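Local structure of SusD superfamily protein (Bacteroides thetaiotaomicron, 3MCX) at residues 242-247 against 411-416; 355-360 against 382-387. The protein is of unknown biochemical function but, as a zinc-bound member of the outer-membrane SusD family, probably takes part in capturing nutrients, perhaps glycans, at the cell surface. All blocks are in the same frame, centred on the assembly; numbering follows the deposited sequence.

Contact 1: residues 242-247 against 411-416; sequences EEYPNV and RKELVG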
loop_
_atom_site.group_PDB
_atom_site.type_symbol
_atom_site.label_atom_id
_atom_site.label_comp_id
_atom_site.label_asym_id
_atom_site.label_seq_id
_atom_site.Cartn_x
_atom_site.Cartn_y
_atom_site.Cartn_z
ATOM N N GLU A 242 -24.077 2.990 -6.953
ATOM C CA GLU A 242 -25.090 3.014 -5.900
ATOM C C GLU A 242 -24.532 2.499 -4.572
ATOM O O GLU A 242 -24.829 3.049 -3.519
ATOM C CB GLU A 242 -26.303 2.201 -6.339
ATOM C CG GLU A 242 -27.065 2.864 -7.468
ATOM C CD GLU A 242 -26.527 2.611 -8.913
ATOM O OE1 GLU A 242 -25.497 1.891 -9.185
ATOM O OE2 GLU A 242 -27.220 3.176 -9.815
ATOM N N GLU A 243 -23.710 1.457 -4.634
ATOM C CA GLU A 243 -23.076 0.766 -3.479
ATOM C C GLU A 243 -21.939 1.557 -2.861
ATOM O O GLU A 243 -21.602 1.419 -1.669
ATOM C CB GLU A 243 -22.464 -0.600 -3.931
ATOM C CG GLU A 243 -23.484 -1.715 -4.220
ATOM C CD GLU A 243 -22.940 -2.920 -5.027
ATOM O OE1 GLU A 243 -21.872 -2.842 -5.680
ATOM O OE2 GLU A 243 -23.634 -3.964 -5.041
ATOM N N TYR A 244 -21.232 2.305 -3.716
ATOM C CA TYR A 244 -19.917 2.818 -3.371
ATOM C C TYR A 244 -19.847 3.582 -2.053
ATOM O O TYR A 244 -18.915 3.382 -1.310
ATOM C CB TYR A 244 -19.357 3.692 -4.488
ATOM C CG TYR A 244 -17.841 3.885 -4.441
ATOM C CD1 TYR A 244 -16.992 2.967 -5.047
ATOM C CD2 TYR A 244 -17.270 4.994 -3.839
ATOM C CE1 TYR A 244 -15.638 3.147 -5.055
ATOM C CE2 TYR A 244 -15.908 5.181 -3.838
ATOM C CZ TYR A 244 -15.077 4.272 -4.453
ATOM O OH TYR A 244 -13.717 4.523 -4.448
ATOM N N PRO A 245 -20.818 4.448 -1.761
ATOM C CA PRO A 245 -20.676 5.189 -0.487
ATOM C C PRO A 245 -20.755 4.321 0.780
ATOM O O PRO A 245 -20.174 4.696 1.818
ATOM C CB PRO A 245 -21.854 6.183 -0.510
ATOM C CG PRO A 245 -22.249 6.273 -1.977
ATOM C CD PRO A 245 -21.963 4.920 -2.569
ATOM N N ASN A 246 -21.401 3.158 0.669
ATOM C CA ASN A 246 -21.772 2.327 1.814
ATOM C C ASN A 246 -20.785 1.218 2.156
ATOM O O ASN A 246 -20.862 0.630 3.232
ATOM C CB ASN A 246 -23.127 1.666 1.538
ATOM C CG ASN A 246 -24.209 2.662 1.141
ATOM O OD1 ASN A 246 -25.002 2.389 0.233
ATOM N ND2 ASN A 246 -24.240 3.812 1.808
ATOM N N VAL A 247 -19.885 0.892 1.249
ATOM C CA VAL A 247 -18.973 -0.243 1.487
ATOM C C VAL A 247 -17.840 0.067 2.502
ATOM O O VAL A 247 -17.331 -0.826 3.179
ATOM C CB VAL A 247 -18.396 -0.767 0.146
ATOM C CG1 VAL A 247 -19.557 -1.273 -0.753
ATOM C CG2 VAL A 247 -17.501 0.274 -0.550
ATOM N N ARG A 411 -5.584 8.168 -8.943
ATOM C CA ARG A 411 -5.541 9.121 -7.826
ATOM C C ARG A 411 -6.935 9.245 -7.187
ATOM O O ARG A 411 -7.066 9.285 -5.955
ATOM C CB ARG A 411 -5.015 10.488 -8.270
ATOM C CG ARG A 411 -3.492 10.453 -8.464
ATOM C CD ARG A 411 -3.053 11.690 -9.189
ATOM N NE ARG A 411 -3.276 12.899 -8.405
ATOM C CZ ARG A 411 -3.219 14.134 -8.898
ATOM N NH1 ARG A 411 -2.954 14.346 -10.198
ATOM N NH2 ARG A 411 -3.429 15.185 -8.095
ATOM N N LYS A 412 -7.967 9.310 -8.015
ATOM C CA LYS A 412 -9.335 9.433 -7.504
ATOM C C LYS A 412 -9.758 8.132 -6.768
ATOM O O LYS A 412 -10.353 8.176 -5.706
ATOM C CB LYS A 412 -10.323 9.710 -8.623
ATOM C CG LYS A 412 -10.169 11.077 -9.293
ATOM C CD LYS A 412 -11.097 11.227 -10.479
ATOM C CE LYS A 412 -10.789 12.464 -11.300
ATOM N NZ LYS A 412 -11.842 12.724 -12.336
ATOM N N GLU A 413 -9.450 6.979 -7.343
ATOM C CA GLU A 413 -9.940 5.707 -6.861
ATOM C C GLU A 413 -9.191 5.212 -5.642
ATOM O O GLU A 413 -9.790 4.626 -4.752
ATOM C CB GLU A 413 -9.865 4.641 -7.975
ATOM C CG GLU A 413 -10.514 3.305 -7.586
ATOM C CD GLU A 413 -11.977 3.472 -7.168
ATOM O OE1 GLU A 413 -12.689 4.242 -7.844
ATOM O OE2 GLU A 413 -12.426 2.832 -6.175
ATOM N N LEU A 414 -7.881 5.419 -5.609
ATOM C CA LEU A 414 -7.008 4.746 -4.641
ATOM C C LEU A 414 -6.449 5.674 -3.569
ATOM O O LEU A 414 -5.592 5.286 -2.789
ATOM C CB LEU A 414 -5.860 4.049 -5.382
ATOM C CG LEU A 414 -6.314 2.981 -6.401
ATOM C CD1 LEU A 414 -5.137 2.415 -7.184
ATOM C CD2 LEU A 414 -7.071 1.857 -5.688
ATOM N N VAL A 415 -6.981 6.894 -3.511
ATOM C CA VAL A 415 -6.575 7.834 -2.464
ATOM C C VAL A 415 -6.710 7.173 -1.087
ATOM O O VAL A 415 -7.714 6.565 -0.779
ATOM C CB VAL A 415 -7.405 9.149 -2.527
ATOM C CG1 VAL A 415 -8.916 8.908 -2.260
ATOM C CG2 VAL A 415 -6.819 10.189 -1.556
ATOM N N GLY A 416 -5.676 7.252 -0.274
ATOM C CA GLY A 416 -5.742 6.675 1.073
ATOM C C GLY A 416 -5.344 5.211 1.163
ATOM O O GLY A 416 -5.258 4.667 2.253
HETATM O O HOH W 1 -11.802 6.762 -3.719
#

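Contact 2: residues 355-360 against 382-387; sequences RLSEVY and NDIISR. With ZN (zinc ion), chain E.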
loop_
_atom_site.group_PDB
_atom_site.type_symbol
_atom_site.label_atom_id
_atom_site.label_comp_id
_atom_site.label_asym_id
_atom_site.label_seq_id
_atom_site.Cartn_x
_atom_site.Cartn_y
_atom_site.Cartn_z
ATOM N N ARG A 355 -7.488 -4.536 -3.609
ATOM C CA ARG A 355 -8.848 -4.768 -4.062
ATOM C C ARG A 355 -8.978 -4.676 -5.588
ATOM O O ARG A 355 -8.081 -4.229 -6.306
ATOM C CB ARG A 355 -9.827 -3.834 -3.361
ATOM C CG ARG A 355 -9.679 -2.396 -3.687
ATOM C CD ARG A 355 -10.697 -1.573 -2.895
ATOM N NE ARG A 355 -10.493 -0.128 -3.062
ATOM C CZ ARG A 355 -11.057 0.675 -3.977
ATOM N NH1 ARG A 355 -12.031 0.261 -4.784
ATOM N NH2 ARG A 355 -10.695 1.941 -4.032
ATOM N N LEU A 356 -10.120 -5.142 -6.064
ATOM C CA LEU A 356 -10.307 -5.370 -7.478
ATOM C C LEU A 356 -10.125 -4.093 -8.314
ATOM O O LEU A 356 -9.635 -4.186 -9.433
ATOM C CB LEU A 356 -11.677 -6.001 -7.706
ATOM C CG LEU A 356 -11.959 -6.652 -9.052
ATOM C CD1 LEU A 356 -10.928 -7.762 -9.371
ATOM C CD2 LEU A 356 -13.399 -7.164 -9.150
ATOM N N SER A 357 -10.566 -2.923 -7.837
ATOM C CA SER A 357 -10.400 -1.705 -8.657
ATOM C C SER A 357 -8.922 -1.485 -9.027
ATOM O O SER A 357 -8.623 -1.058 -10.163
ATOM C CB SER A 357 -10.919 -0.438 -7.965
ATOM O OG SER A 357 -12.333 -0.365 -7.965
ATOM N N GLU A 358 -8.004 -1.773 -8.095
ATOM C CA GLU A 358 -6.580 -1.576 -8.392
ATOM C C GLU A 358 -6.160 -2.519 -9.505
ATOM O O GLU A 358 -5.351 -2.154 -10.358
ATOM C CB GLU A 358 -5.681 -1.780 -7.169
ATOM C CG GLU A 358 -4.218 -1.631 -7.514
ATOM C CD GLU A 358 -3.271 -1.935 -6.377
ATOM O OE1 GLU A 358 -3.710 -1.897 -5.223
ATOM O OE2 GLU A 358 -2.092 -2.240 -6.642
ATOM N N VAL A 359 -6.691 -3.729 -9.469
ATOM C CA VAL A 359 -6.328 -4.755 -10.448
ATOM C C VAL A 359 -6.766 -4.311 -11.854
ATOM O O VAL A 359 -6.010 -4.436 -12.810
ATOM C CB VAL A 359 -6.916 -6.145 -10.080
ATOM C CG1 VAL A 359 -6.615 -7.152 -11.171
ATOM C CG2 VAL A 359 -6.373 -6.630 -8.730
ATOM N N TYR A 360 -7.985 -3.792 -11.985
ATOM C CA TYR A 360 -8.451 -3.257 -13.269
ATOM C C TYR A 360 -7.559 -2.095 -13.737
ATOM O O TYR A 360 -7.233 -2.016 -14.919
ATOM C CB TYR A 360 -9.923 -2.806 -13.177
ATOM C CG TYR A 360 -10.961 -3.889 -13.363
ATOM C CD1 TYR A 360 -11.176 -4.880 -12.404
ATOM C CD2 TYR A 360 -11.722 -3.925 -14.518
ATOM C CE1 TYR A 360 -12.128 -5.861 -12.607
ATOM C CE2 TYR A 360 -12.685 -4.892 -14.730
ATOM C CZ TYR A 360 -12.872 -5.879 -13.780
ATOM O OH TYR A 360 -13.841 -6.854 -14.046
ATOM N N ASN A 382 -12.528 1.947 -18.393
ATOM C CA ASN A 382 -13.939 2.336 -18.476
ATOM C C ASN A 382 -14.825 1.557 -17.491
ATOM O O ASN A 382 -15.829 2.085 -17.025
ATOM C CB ASN A 382 -14.457 2.255 -19.905
ATOM C CG ASN A 382 -13.978 3.426 -20.749
ATOM O OD1 ASN A 382 -13.654 4.501 -20.206
ATOM N ND2 ASN A 382 -13.888 3.223 -22.067
ATOM N N ASP A 383 -14.415 0.338 -17.126
ATOM C CA ASP A 383 -15.114 -0.418 -16.066
ATOM C C ASP A 383 -15.087 0.324 -14.738
ATOM O O ASP A 383 -16.019 0.233 -13.971
ATOM C CB ASP A 383 -14.498 -1.805 -15.884
ATOM C CG ASP A 383 -15.014 -2.807 -16.894
ATOM O OD1 ASP A 383 -16.232 -2.813 -17.147
ATOM O OD2 ASP A 383 -14.194 -3.596 -17.448
ATOM N N ILE A 384 -14.031 1.055 -14.480
ATOM C CA ILE A 384 -13.950 1.868 -13.275
ATOM C C ILE A 384 -14.727 3.152 -13.493
ATOM O O ILE A 384 -15.661 3.440 -12.751
ATOM C CB ILE A 384 -12.501 2.139 -12.869
ATOM C CG1 ILE A 384 -11.734 0.821 -12.649
ATOM C CG2 ILE A 384 -12.483 3.027 -11.624
ATOM C CD1 ILE A 384 -12.324 -0.153 -11.633
ATOM N N ILE A 385 -14.376 3.912 -14.530
ATOM C CA ILE A 385 -15.018 5.213 -14.787
ATOM C C ILE A 385 -16.537 5.084 -14.787
ATOM O O ILE A 385 -17.225 5.866 -14.118
ATOM C CB ILE A 385 -14.498 5.884 -16.101
ATOM C CG1 ILE A 385 -13.008 6.242 -15.987
ATOM C CG2 ILE A 385 -15.268 7.198 -16.382
ATOM C CD1 ILE A 385 -12.390 6.712 -17.347
ATOM N N SER A 386 -17.065 4.102 -15.516
ATOM C CA SER A 386 -18.520 3.955 -15.688
ATOM C C SER A 386 -19.256 3.634 -14.392
ATOM O O SER A 386 -20.473 3.848 -14.319
ATOM C CB SER A 386 -18.856 2.872 -16.709
ATOM O OG SER A 386 -18.466 1.598 -16.254
ATOM N N ARG A 387 -18.526 3.110 -13.404
ATOM C CA ARG A 387 -19.083 2.787 -12.087
ATOM C C ARG A 387 -18.829 3.861 -11.039
ATOM O O ARG A 387 -19.109 3.667 -9.839
ATOM C CB ARG A 387 -18.554 1.408 -11.614
ATOM C CG ARG A 387 -19.060 0.230 -12.419
ATOM C CD ARG A 387 -18.406 -1.052 -11.960
ATOM N NE ARG A 387 -18.978 -2.229 -12.574
ATOM C CZ ARG A 387 -18.704 -2.659 -13.805
ATOM N NH1 ARG A 387 -17.799 -2.044 -14.565
ATOM N NH2 ARG A 387 -19.301 -3.739 -14.264
HETATM ZN ZN ZN E . -17.201 -4.332 -18.090
#

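Contact 1: residues 242-247 against 411-416
Tyr-244 and Glu-413 carry this buried contact between them, the phenol of a loop reaching the carboxylate near the end of helix 403-414. The hydroxyl OH of Tyr-244 donates a short hydrogen bond of 2.7 Å to OE2 of Glu-413. OE2 lies at the edge of the ring, in its plane, and also comes within 3.4 Å of CE1 of Tyr-244. Ring and carboxylate stand nearly perpendicular, 81° apart, and the hydroxyl comes to OE2 from above the carboxylate plane, 47° out of it. The CA atoms of Tyr-244 and Glu-413 are 11.0 Å apart; with CG anti to the backbone N (chi1 -160°), the extended phenol spans most of that distance, and the chain of Glu-413 bends at its second torsion to meet it. Around this bond the packing is close: Arg-309 and Arg-388 form salt bridges with OE1 and Arg-355 one with OE2, while the ring touches Arg-309 and Arg-388 and packs edge-to-face with Trp-248. So many positive charges would probably keep the carboxylate ionised. Replacing Glu-413 by an alanine would probably deprive Arg-309 and Arg-388 of this carboxylate, cost Arg-355 one of its acidic partners and leave the hydroxyl of Tyr-244 without its acceptor. Beside the bond the segments meet through a water rather than directly: it lies 3.0 Å from OH of Tyr-244 and also hydrogen-bonds O of Lys-412 at 2.8 Å and O of Glu-413. Farther out, Glu-242 and Asn-246 lie exposed on the solvent side of the loop. The segments bury 87 Å² between them, nearly all from Tyr-244 and Glu-413. A buried carboxylate ringed by arginines here ties the loop between helix 218-231 and strand 256-260 to helix 403-414, consistent with the SusD fold, where long loops pack on a TPR-related helical scaffold.

Contact 2: residues 355-360 against 382-387
The zinc site at Asp-383 is built on a helical hairpin, and the same aspartate meets Tyr-360 of the partner helix. OD1 of Asp-383 binds the zinc ion at 2.0 Å, whereas OD2 turns to the tyrosine and lies 3.4 Å from CE2 of Tyr-360, in the plane of the ring at its edge. Carboxylate and ring are almost perpendicular (88°). Arg-387 braces the metal-bound oxygen: its NH1 forms a salt bridge with OD1 of Asp-383 at 3.1 Å, on the anti side but tilted 31° out of the carboxylate plane, and a second hydrogen bond with O of Asp-383. Next to this polar edge the contact is apolar. Ile-384, with CG1 beside its backbone N (chi1 -58°), lays CD1 3.9 Å from CB of Tyr-360 and 3.7 Å from OG of Ser-357, a hydroxyl hydrogen-bonded to Glu-255. The start of helix 356-370 thus meets the end of helix 374-385. Helix 218-231 covers Tyr-360 through Ile-229, helix 403-414 touches Ile-384 through Glu-409, and Leu-356 joins by backbone hydrogen bonds to Glu-255, just before strand 256-260.

Contact 2 is nested within the chain loop that contact 1 closes, and their centres lie about 10 Å apart on the same side of the chain's centre. They meet directly at Glu-413, whose OE2 forms a salt bridge of 2.9 Å with NH2 of Arg-355. OE1 of Glu-413 packs 4.0 Å from CG2 of Ile-384, on helix 374-385, whereas Arg-355 is at the N-cap position of helix 356-370. Helix 403-414, which follows helix 374-385 in the chain, therefore carries the polar network of 411-416 up to the hairpin. The zinc stays on the contact 2 side: the side chain of Glu-413 is about 10 Å from that of Asp-383, and Glu-413 is not a ligand of the zinc.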